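Local structure of Agap007691-pb (Anopheles gambiae, 5C98) at residues S206-C217 and L269-K280; A191-N199 and F348-F356. The protein is a serpin of unknown function that may inhibit serine-type endopeptidases. All coordinates share one frame; numbering follows the deposited sequence.

Contact 1 of 2, residues S206-C217 and L269-K280; sequences STMHTTAFVRRC and LQSCWTDLKLPK
His209 reaches along the sheet to Asp275, its NE2 donating to OD2 at 2.9 Å with an N-H...O angle of 158°. The acceptor is met on its syn side, and ring and carboxylate planes stand 70° apart; a second bond from NE2 to Asp275 OD1 is weak. With CG anti to the backbone N (chi1 -173°), the imidazole leans over its neighbour strand, where Lys277 CE sits 3.5 Å above the centre of the ring as a CH-pi contact. Further along the same face, Phe213 CB lies over the six-membered ring of Trp273, 3.5 Å from its centroid and almost on the ring normal, while the Phe213 ring itself meets the indole obliquely. Ser271 CB then covers one face of Phe213, 3.8 Å from its centroid. On the other face, Val214 CG2 presses against Thr274 OG1 at 3.4 Å. That hydroxyl donates to Cys272 O, which also takes Val214 N from the opposite side of its carbonyl plane. Outside this shell, His349 also bonds Asp275 OD1, Glu193 forms a salt bridge with the Lys277 ammonium group, and Phe346 receives Arg216 in a cation-pi contact. Paired antiparallel backbone hydrogen bonds join Met208-Leu278 through Arg216-Gln270, the long central strand pair of serpin sheet C.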
loop_
_atom_site.group_PDB
_atom_site.type_symbol
_atom_site.label_atom_id
_atom_site.label_comp_id
_atom_site.label_asym_id
_atom_site.label_seq_id
_atom_site.Cartn_x
_atom_site.Cartn_y
_atom_site.Cartn_z
ATOM N N SER A 206 21.067 12.716 -2.834
ATOM C CA SER A 206 21.870 11.514 -3.011
ATOM C C SER A 206 21.244 10.625 -4.075
ATOM O O SER A 206 20.079 10.218 -3.947
ATOM C CB SER A 206 21.946 10.773 -1.683
ATOM O OG SER A 206 22.901 9.734 -1.731
ATOM N N THR A 207 22.023 10.323 -5.121
ATOM C CA THR A 207 21.542 9.589 -6.283
ATOM C C THR A 207 22.468 8.415 -6.540
ATOM O O THR A 207 23.684 8.591 -6.654
ATOM C CB THR A 207 21.481 10.514 -7.495
ATOM O OG1 THR A 207 20.524 11.552 -7.257
ATOM C CG2 THR A 207 21.090 9.766 -8.753
ATOM N N MET A 208 21.894 7.224 -6.588
ATOM C CA MET A 208 22.637 5.990 -6.796
ATOM C C MET A 208 22.857 5.754 -8.283
ATOM O O MET A 208 22.066 6.190 -9.121
ATOM C CB MET A 208 21.851 4.805 -6.232
ATOM C CG MET A 208 21.509 4.918 -4.766
ATOM S SD MET A 208 20.849 3.379 -4.075
ATOM C CE MET A 208 19.318 3.254 -4.996
ATOM N N HIS A 209 23.943 5.052 -8.611
ATOM C CA HIS A 209 24.313 4.816 -10.002
ATOM C C HIS A 209 24.937 3.440 -10.116
ATOM O O HIS A 209 25.834 3.109 -9.333
ATOM C CB HIS A 209 25.363 5.839 -10.439
ATOM C CG HIS A 209 25.706 5.798 -11.897
ATOM N ND1 HIS A 209 26.743 6.534 -12.430
ATOM C CD2 HIS A 209 25.121 5.162 -12.941
ATOM C CE1 HIS A 209 26.800 6.332 -13.736
ATOM N NE2 HIS A 209 25.828 5.502 -14.071
ATOM N N THR A 210 24.507 2.670 -11.109
ATOM C CA THR A 210 25.173 1.406 -11.383
ATOM C C THR A 210 24.917 1.007 -12.824
ATOM O O THR A 210 24.116 1.612 -13.547
ATOM C CB THR A 210 24.742 0.317 -10.391
ATOM O OG1 THR A 210 25.694 -0.746 -10.422
ATOM C CG2 THR A 210 23.359 -0.226 -10.724
ATOM N N THR A 211 25.630 -0.024 -13.243
ATOM C CA THR A 211 25.349 -0.724 -14.483
ATOM C C THR A 211 24.802 -2.084 -14.092
ATOM O O THR A 211 25.504 -2.874 -13.452
ATOM C CB THR A 211 26.616 -0.895 -15.311
ATOM O OG1 THR A 211 27.149 0.396 -15.630
ATOM C CG2 THR A 211 26.299 -1.632 -16.606
ATOM N N ALA A 212 23.549 -2.337 -14.433
ATOM C CA ALA A 212 22.856 -3.543 -14.005
ATOM C C ALA A 212 22.220 -4.230 -15.201
ATOM O O ALA A 212 21.828 -3.587 -16.178
ATOM C CB ALA A 212 21.768 -3.215 -13.006
ATOM N N PHE A 213 22.101 -5.554 -15.102
ATOM C CA PHE A 213 21.477 -6.360 -16.141
ATOM C C PHE A 213 20.025 -6.577 -15.720
ATOM O O PHE A 213 19.659 -7.585 -15.110
ATOM C CB PHE A 213 22.230 -7.676 -16.295
ATOM C CG PHE A 213 21.796 -8.484 -17.474
ATOM C CD1 PHE A 213 21.976 -8.014 -18.762
ATOM C CD2 PHE A 213 21.231 -9.738 -17.296
ATOM C CE1 PHE A 213 21.584 -8.771 -19.852
ATOM C CE2 PHE A 213 20.840 -10.491 -18.376
ATOM C CZ PHE A 213 21.013 -10.009 -19.655
ATOM N N VAL A 214 19.185 -5.594 -16.048
ATOM C CA VAL A 214 17.810 -5.528 -15.567
ATOM C C VAL A 214 16.835 -5.670 -16.728
ATOM O O VAL A 214 17.109 -5.279 -17.867
ATOM C CB VAL A 214 17.513 -4.225 -14.785
ATOM C CG1 VAL A 214 18.225 -4.222 -13.443
ATOM C CG2 VAL A 214 17.880 -2.987 -15.619
ATOM N N ARG A 215 15.658 -6.190 -16.414
ATOM C CA ARG A 215 14.547 -6.202 -17.353
ATOM C C ARG A 215 14.058 -4.775 -17.603
ATOM O O ARG A 215 13.807 -4.008 -16.666
ATOM C CB ARG A 215 13.422 -7.054 -16.774
ATOM C CG ARG A 215 13.740 -8.540 -16.811
ATOM C CD ARG A 215 12.776 -9.380 -16.016
ATOM N NE ARG A 215 11.421 -9.398 -16.551
ATOM C CZ ARG A 215 11.049 -10.068 -17.639
ATOM N NH1 ARG A 215 11.944 -10.740 -18.361
ATOM N NH2 ARG A 215 9.776 -10.049 -18.021
ATOM N N ARG A 216 13.914 -4.419 -18.875
ATOM C CA ARG A 216 13.600 -3.055 -19.257
ATOM C C ARG A 216 12.763 -3.076 -20.526
ATOM O O ARG A 216 12.795 -4.039 -21.300
ATOM C CB ARG A 216 14.880 -2.256 -19.503
ATOM C CG ARG A 216 15.678 -2.667 -20.761
ATOM C CD ARG A 216 15.235 -1.944 -22.019
ATOM N NE ARG A 216 16.019 -2.356 -23.186
ATOM C CZ ARG A 216 15.748 -3.426 -23.934
ATOM N NH1 ARG A 216 14.701 -4.196 -23.666
ATOM N NH2 ARG A 216 16.516 -3.722 -24.968
ATOM N N CYS A 217 12.019 -2.000 -20.740
ATOM C CA CYS A 217 11.392 -1.767 -22.033
ATOM C C CYS A 217 11.018 -0.302 -22.173
ATOM O O CYS A 217 11.019 0.468 -21.211
ATOM C CB CYS A 217 10.163 -2.652 -22.252
ATOM S SG CYS A 217 8.788 -2.339 -21.124
ATOM N N LEU A 269 9.266 -6.697 -21.560
ATOM C CA LEU A 269 10.478 -6.590 -20.771
ATOM C C LEU A 269 11.505 -7.617 -21.223
ATOM O O LEU A 269 11.183 -8.785 -21.464
ATOM C CB LEU A 269 10.155 -6.793 -19.293
ATOM C CG LEU A 269 9.470 -5.646 -18.550
ATOM C CD1 LEU A 269 8.983 -6.189 -17.207
ATOM C CD2 LEU A 269 10.360 -4.453 -18.364
ATOM N N GLN A 270 12.746 -7.156 -21.348
ATOM C CA GLN A 270 13.885 -7.979 -21.709
ATOM C C GLN A 270 15.079 -7.517 -20.890
ATOM O O GLN A 270 15.302 -6.313 -20.714
ATOM C CB GLN A 270 14.209 -7.844 -23.201
ATOM C CG GLN A 270 13.170 -8.467 -24.109
ATOM C CD GLN A 270 13.135 -9.983 -24.004
ATOM O OE1 GLN A 270 14.180 -10.642 -23.971
ATOM N NE2 GLN A 270 11.928 -10.545 -23.944
ATOM N N SER A 271 15.839 -8.482 -20.376
ATOM C CA SER A 271 17.010 -8.151 -19.579
ATOM C C SER A 271 18.066 -7.508 -20.463
ATOM O O SER A 271 18.318 -7.955 -21.585
ATOM C CB SER A 271 17.590 -9.412 -18.932
ATOM O OG SER A 271 16.800 -9.837 -17.836
ATOM N N CYS A 272 18.695 -6.459 -19.941
ATOM C CA CYS A 272 19.573 -5.638 -20.752
ATOM C C CYS A 272 20.515 -4.886 -19.826
ATOM O O CYS A 272 20.100 -4.409 -18.775
ATOM C CB CYS A 272 18.698 -4.670 -21.549
ATOM S SG CYS A 272 19.595 -3.528 -22.527
ATOM N N TRP A 273 21.788 -4.803 -20.205
ATOM C CA TRP A 273 22.729 -4.027 -19.412
ATOM C C TRP A 273 22.314 -2.561 -19.462
ATOM O O TRP A 273 22.229 -1.973 -20.547
ATOM C CB TRP A 273 24.153 -4.226 -19.920
ATOM C CG TRP A 273 24.762 -5.503 -19.401
ATOM C CD1 TRP A 273 25.104 -6.611 -20.126
ATOM C CD2 TRP A 273 25.077 -5.804 -18.036
ATOM N NE1 TRP A 273 25.620 -7.575 -19.297
ATOM C CE2 TRP A 273 25.615 -7.107 -18.009
ATOM C CE3 TRP A 273 24.963 -5.096 -16.835
ATOM C CZ2 TRP A 273 26.040 -7.716 -16.828
ATOM C CZ3 TRP A 273 25.383 -5.700 -15.664
ATOM C CH2 TRP A 273 25.914 -6.998 -15.668
ATOM N N THR A 274 22.011 -1.996 -18.291
ATOM C CA THR A 274 21.376 -0.685 -18.198
ATOM C C THR A 274 22.182 0.222 -17.293
ATOM O O THR A 274 22.551 -0.169 -16.184
ATOM C CB THR A 274 19.975 -0.834 -17.609
ATOM O OG1 THR A 274 19.185 -1.647 -18.477
ATOM C CG2 THR A 274 19.280 0.538 -17.417
ATOM N N ASP A 275 22.432 1.444 -17.757
ATOM C CA ASP A 275 23.028 2.465 -16.912
ATOM C C ASP A 275 21.898 3.092 -16.116
ATOM O O ASP A 275 21.053 3.810 -16.665
ATOM C CB ASP A 275 23.769 3.516 -17.729
ATOM C CG ASP A 275 24.600 4.402 -16.854
ATOM O OD1 ASP A 275 24.067 5.399 -16.359
ATOM O OD2 ASP A 275 25.778 4.059 -16.604
ATOM N N LEU A 276 21.862 2.758 -14.832
ATOM C CA LEU A 276 20.734 3.047 -13.964
ATOM C C LEU A 276 21.120 4.111 -12.949
ATOM O O LEU A 276 22.140 3.983 -12.268
ATOM C CB LEU A 276 20.325 1.752 -13.254
ATOM C CG LEU A 276 19.149 1.750 -12.282
ATOM C CD1 LEU A 276 17.879 2.118 -12.980
ATOM C CD2 LEU A 276 19.027 0.384 -11.656
ATOM N N LYS A 277 20.287 5.141 -12.832
ATOM C CA LYS A 277 20.402 6.150 -11.800
ATOM C C LYS A 277 19.051 6.310 -11.137
ATOM O O LYS A 277 18.031 6.362 -11.816
ATOM C CB LYS A 277 20.881 7.482 -12.338
ATOM C CG LYS A 277 22.309 7.422 -12.826
ATOM C CD LYS A 277 22.761 8.793 -13.221
ATOM C CE LYS A 277 24.261 8.892 -13.351
ATOM N NZ LYS A 277 24.673 10.319 -13.457
ATOM N N LEU A 278 19.061 6.368 -9.800
ATOM C CA LEU A 278 17.825 6.402 -9.012
ATOM C C LEU A 278 18.164 7.153 -7.734
ATOM O O LEU A 278 19.210 6.877 -7.142
ATOM C CB LEU A 278 17.420 4.960 -8.658
ATOM C CG LEU A 278 16.102 4.649 -7.960
ATOM C CD1 LEU A 278 14.937 4.787 -8.926
ATOM C CD2 LEU A 278 16.109 3.234 -7.388
ATOM N N PRO A 279 17.335 8.080 -7.259
ATOM C CA PRO A 279 17.598 8.637 -5.926
ATOM C C PRO A 279 17.583 7.554 -4.857
ATOM O O PRO A 279 16.837 6.576 -4.943
ATOM C CB PRO A 279 16.458 9.643 -5.720
ATOM C CG PRO A 279 15.400 9.212 -6.647
ATOM C CD PRO A 279 16.073 8.586 -7.821
ATOM N N LYS A 280 18.440 7.726 -3.844
ATOM C CA LYS A 280 18.368 6.901 -2.639
ATOM C C LYS A 280 17.184 7.437 -1.850
ATOM O O LYS A 280 17.303 8.434 -1.144
ATOM C CB LYS A 280 19.668 7.008 -1.849
ATOM C CG LYS A 280 19.764 6.036 -0.710
ATOM C CD LYS A 280 21.033 6.258 0.100
ATOM C CE LYS A 280 20.967 5.513 1.420
ATOM N NZ LYS A 280 21.537 4.144 1.329
HETATM O O HOH W 1 18.237 10.831 -1.834
HETATM O O HOH W 2 17.655 -9.425 -15.297
HETATM O O HOH W 3 9.197 -10.550 -21.076
#

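Contact 2 of 2, residues A191-N199 and F348-F356; sequences ALELFQFIN and FHANRPFMF
Phe195 lays one face of its ring on the backbone at the Asn351-Arg352 peptide, with Asn351 C and Arg352 N lying over that face. Placed by a CG anti to the backbone N (chi1 -175°), the ring enters the bend between strands 346-349 and 354-360, and carbonyl groups gather round it: Ala350 O lies near the ring plane, 3.4 Å from CE2, and Arg352 O approaches CZ at 3.3 Å. At the far end of the ring Phe354 CE2 meets Phe195 CE2 at 4.0 Å; this puts Phe195 at the edge of the Phe354 ring, near its plane, whereas Phe354 comes obliquely to Phe195. The other flank is shaped by Phe197, whose ring has Phe195 CD1 3.3 Å above its centre.

Beside the aromatic group, Gln196 N donates to Asn351 O at 2.9 Å, the N-H...O angle being 162°; the donor stands 41° out of the carbonyl plane. Both CB and CG of Gln196 rest on that same oxygen. Pro353 closes the contact, its CD set 3.2 Å from Gln196 O. Inverse gamma turns centred on Gln196 and Ala350 bend the two chains where they meet. Asn351 OD1 accepts a weak bond from Arg352 NH1, while Arg352 NH2 turns to Pro244 O.

Further out, Phe372 of strand 366-372 meets Phe195 edge-to-face, and Phe281 does the same to Phe354. Pro279 of strand 270-287 and Val205 of strand 204-219 also touch Phe195. The contact thus ties the segment that follows strand 191-194 to the connection from strand 346-349 into strand 354-360, with Ser373, just beyond strand 366-372, packing on Pro353.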
loop_
_atom_site.group_PDB
_atom_site.type_symbol
_atom_site.label_atom_id
_atom_site.label_comp_id
_atom_site.label_asym_id
_atom_site.label_seq_id
_atom_site.Cartn_x
_atom_site.Cartn_y
_atom_site.Cartn_z
ATOM N N ALA A 191 26.221 10.106 -5.525
ATOM C CA ALA A 191 26.611 11.504 -5.472
ATOM C C ALA A 191 25.363 12.368 -5.435
ATOM O O ALA A 191 24.255 11.912 -5.754
ATOM C CB ALA A 191 27.463 11.891 -6.689
ATOM N N LEU A 192 25.556 13.626 -5.062
ATOM C CA LEU A 192 24.468 14.591 -5.091
ATOM C C LEU A 192 24.193 14.964 -6.535
ATOM O O LEU A 192 25.068 15.496 -7.229
ATOM C CB LEU A 192 24.827 15.834 -4.282
ATOM C CG LEU A 192 24.903 15.717 -2.763
ATOM C CD1 LEU A 192 25.317 17.080 -2.194
ATOM C CD2 LEU A 192 23.580 15.250 -2.166
ATOM N N GLU A 193 22.987 14.664 -6.999
ATOM C CA GLU A 193 22.590 14.991 -8.349
ATOM C C GLU A 193 21.220 15.640 -8.324
ATOM O O GLU A 193 20.389 15.364 -7.446
ATOM C CB GLU A 193 22.572 13.752 -9.260
ATOM C CG GLU A 193 23.919 13.057 -9.353
ATOM C CD GLU A 193 24.001 11.999 -10.440
ATOM O OE1 GLU A 193 23.260 12.091 -11.444
ATOM O OE2 GLU A 193 24.836 11.074 -10.301
ATOM N N LEU A 194 20.974 16.464 -9.331
ATOM C CA LEU A 194 19.686 17.108 -9.458
ATOM C C LEU A 194 18.585 16.058 -9.604
ATOM O O LEU A 194 18.735 15.044 -10.302
ATOM C CB LEU A 194 19.708 18.018 -10.689
ATOM C CG LEU A 194 18.419 18.764 -10.997
ATOM C CD1 LEU A 194 18.776 20.111 -11.640
ATOM C CD2 LEU A 194 17.516 17.962 -11.907
ATOM N N PHE A 195 17.464 16.298 -8.940
ATOM C CA PHE A 195 16.229 15.565 -9.208
ATOM C C PHE A 195 15.145 16.610 -9.406
ATOM O O PHE A 195 15.053 17.559 -8.628
ATOM C CB PHE A 195 15.865 14.632 -8.034
ATOM C CG PHE A 195 14.677 13.757 -8.301
ATOM C CD1 PHE A 195 13.414 14.207 -8.029
ATOM C CD2 PHE A 195 14.827 12.477 -8.811
ATOM C CE1 PHE A 195 12.304 13.422 -8.277
ATOM C CE2 PHE A 195 13.721 11.690 -9.063
ATOM C CZ PHE A 195 12.480 12.151 -8.792
ATOM N N GLN A 196 14.337 16.459 -10.445
ATOM C CA GLN A 196 13.369 17.491 -10.831
ATOM C C GLN A 196 12.102 17.342 -9.997
ATOM O O GLN A 196 11.035 16.990 -10.488
ATOM C CB GLN A 196 13.051 17.425 -12.328
ATOM C CG GLN A 196 14.207 17.664 -13.265
ATOM C CD GLN A 196 13.782 17.983 -14.701
ATOM O OE1 GLN A 196 12.588 17.998 -15.046
ATOM N NE2 GLN A 196 14.772 18.265 -15.541
ATOM N N PHE A 197 12.227 17.661 -8.708
ATOM C CA PHE A 197 11.081 17.582 -7.819
ATOM C C PHE A 197 10.030 18.597 -8.237
ATOM O O PHE A 197 10.352 19.704 -8.674
ATOM C CB PHE A 197 11.492 17.885 -6.385
ATOM C CG PHE A 197 12.399 16.856 -5.770
ATOM C CD1 PHE A 197 11.892 15.649 -5.297
ATOM C CD2 PHE A 197 13.741 17.108 -5.609
ATOM C CE1 PHE A 197 12.725 14.718 -4.703
ATOM C CE2 PHE A 197 14.562 16.183 -4.992
ATOM C CZ PHE A 197 14.059 14.995 -4.546
ATOM N N ILE A 198 8.757 18.231 -8.062
ATOM C CA ILE A 198 7.680 19.140 -8.445
ATOM C C ILE A 198 7.753 20.448 -7.658
ATOM O O ILE A 198 7.451 21.511 -8.201
ATOM C CB ILE A 198 6.307 18.439 -8.322
ATOM C CG1 ILE A 198 5.196 19.294 -8.969
ATOM C CG2 ILE A 198 5.955 18.154 -6.866
ATOM C CD1 ILE A 198 3.937 18.515 -9.246
ATOM N N ASN A 199 8.185 20.396 -6.391
ATOM C CA ASN A 199 8.265 21.558 -5.515
ATOM C C ASN A 199 9.665 22.151 -5.426
ATOM O O ASN A 199 9.857 23.139 -4.709
ATOM C CB ASN A 199 7.785 21.193 -4.100
ATOM C CG ASN A 199 8.649 20.127 -3.431
ATOM O OD1 ASN A 199 9.132 19.209 -4.082
ATOM N ND2 ASN A 199 8.845 20.250 -2.124
ATOM N N PHE A 348 18.592 4.442 -18.018
ATOM C CA PHE A 348 17.399 4.722 -17.213
ATOM C C PHE A 348 17.849 5.610 -16.068
ATOM O O PHE A 348 18.292 5.128 -15.033
ATOM C CB PHE A 348 16.771 3.427 -16.709
ATOM C CG PHE A 348 15.445 3.616 -16.023
ATOM C CD1 PHE A 348 15.359 3.861 -14.666
ATOM C CD2 PHE A 348 14.275 3.484 -16.755
ATOM C CE1 PHE A 348 14.135 3.972 -14.064
ATOM C CE2 PHE A 348 13.064 3.615 -16.157
ATOM C CZ PHE A 348 12.986 3.848 -14.809
ATOM N N HIS A 349 17.725 6.908 -16.260
ATOM C CA HIS A 349 18.148 7.909 -15.288
ATOM C C HIS A 349 16.904 8.556 -14.709
ATOM O O HIS A 349 16.310 9.452 -15.312
ATOM C CB HIS A 349 19.088 8.908 -15.947
ATOM C CG HIS A 349 20.408 8.320 -16.299
ATOM N ND1 HIS A 349 21.402 9.041 -16.923
ATOM C CD2 HIS A 349 20.901 7.069 -16.138
ATOM C CE1 HIS A 349 22.456 8.269 -17.102
ATOM N NE2 HIS A 349 22.175 7.067 -16.637
ATOM N N ALA A 350 16.490 8.067 -13.548
ATOM C CA ALA A 350 15.243 8.496 -12.925
ATOM C C ALA A 350 15.528 9.764 -12.128
ATOM O O ALA A 350 15.753 9.740 -10.917
ATOM C CB ALA A 350 14.664 7.382 -12.064
ATOM N N ASN A 351 15.527 10.895 -12.839
ATOM C CA ASN A 351 15.849 12.212 -12.300
ATOM C C ASN A 351 14.664 13.145 -12.382
ATOM O O ASN A 351 14.827 14.366 -12.346
ATOM C CB ASN A 351 17.048 12.806 -13.033
ATOM C CG ASN A 351 16.870 12.799 -14.533
ATOM O OD1 ASN A 351 15.745 12.745 -15.046
ATOM N ND2 ASN A 351 17.990 12.818 -15.255
ATOM N N ARG A 352 13.477 12.578 -12.518
ATOM C CA ARG A 352 12.221 13.301 -12.537
ATOM C C ARG A 352 11.171 12.383 -11.951
ATOM O O ARG A 352 11.423 11.181 -11.786
ATOM C CB ARG A 352 11.830 13.735 -13.952
ATOM C CG ARG A 352 11.983 12.731 -14.986
ATOM C CD ARG A 352 11.925 13.418 -16.373
ATOM N NE ARG A 352 11.774 12.421 -17.418
ATOM C CZ ARG A 352 12.775 11.693 -17.898
ATOM N NH1 ARG A 352 14.025 11.892 -17.468
ATOM N NH2 ARG A 352 12.561 10.798 -18.826
ATOM N N PRO A 353 10.018 12.913 -11.567
ATOM C CA PRO A 353 9.031 12.117 -10.831
ATOM C C PRO A 353 8.672 10.831 -11.533
ATOM O O PRO A 353 8.492 10.789 -12.757
ATOM C CB PRO A 353 7.825 13.052 -10.734
ATOM C CG PRO A 353 8.482 14.424 -10.689
ATOM C CD PRO A 353 9.626 14.334 -11.648
ATOM N N PHE A 354 8.528 9.774 -10.740
ATOM C CA PHE A 354 8.248 8.460 -11.282
ATOM C C PHE A 354 7.223 7.751 -10.411
ATOM O O PHE A 354 7.001 8.112 -9.247
ATOM C CB PHE A 354 9.536 7.625 -11.419
ATOM C CG PHE A 354 10.302 7.416 -10.126
ATOM C CD1 PHE A 354 9.996 6.398 -9.259
ATOM C CD2 PHE A 354 11.358 8.247 -9.812
ATOM C CE1 PHE A 354 10.749 6.232 -8.074
ATOM C CE2 PHE A 354 12.109 8.097 -8.647
ATOM C CZ PHE A 354 11.813 7.077 -7.787
ATOM N N MET A 355 6.593 6.748 -11.001
ATOM C CA MET A 355 5.671 5.853 -10.323
ATOM C C MET A 355 6.369 4.512 -10.103
ATOM O O MET A 355 7.213 4.088 -10.905
ATOM C CB MET A 355 4.409 5.649 -11.188
ATOM C CG MET A 355 3.409 4.624 -10.678
ATOM S SD MET A 355 1.994 4.643 -11.831
ATOM C CE MET A 355 0.968 3.403 -11.049
ATOM N N PHE A 356 6.013 3.838 -9.009
ATOM C CA PHE A 356 6.541 2.513 -8.742
ATOM C C PHE A 356 5.416 1.558 -8.371
ATOM O O PHE A 356 4.388 1.956 -7.823
ATOM C CB PHE A 356 7.629 2.545 -7.646
ATOM C CG PHE A 356 7.160 3.054 -6.328
ATOM C CD1 PHE A 356 6.521 2.229 -5.429
ATOM C CD2 PHE A 356 7.391 4.377 -5.978
ATOM C CE1 PHE A 356 6.083 2.735 -4.189
ATOM C CE2 PHE A 356 6.976 4.872 -4.753
ATOM C CZ PHE A 356 6.321 4.063 -3.868
#

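The centres of the two contacts lie about 14 Å apart, on the same side of the chain's centre. Along the sequence, 191-199 comes first, then both segments of contact 1, then 348-356, so the outer pair brackets the inner one. In space the strands run 346-349, 270-287, 204-219, 191-194, the order of serpin sheet C: contact 1 is its middle, and contact 2 joins the chain leaving one outer strand to the chain leaving the other. Thr207 N bonds Ala191 O across one seam, and Leu276 packs on Phe348 across the other. Strand 346-349 follows the unmodelled residues 335-343, which fall where serpins carry the reactive centre loop.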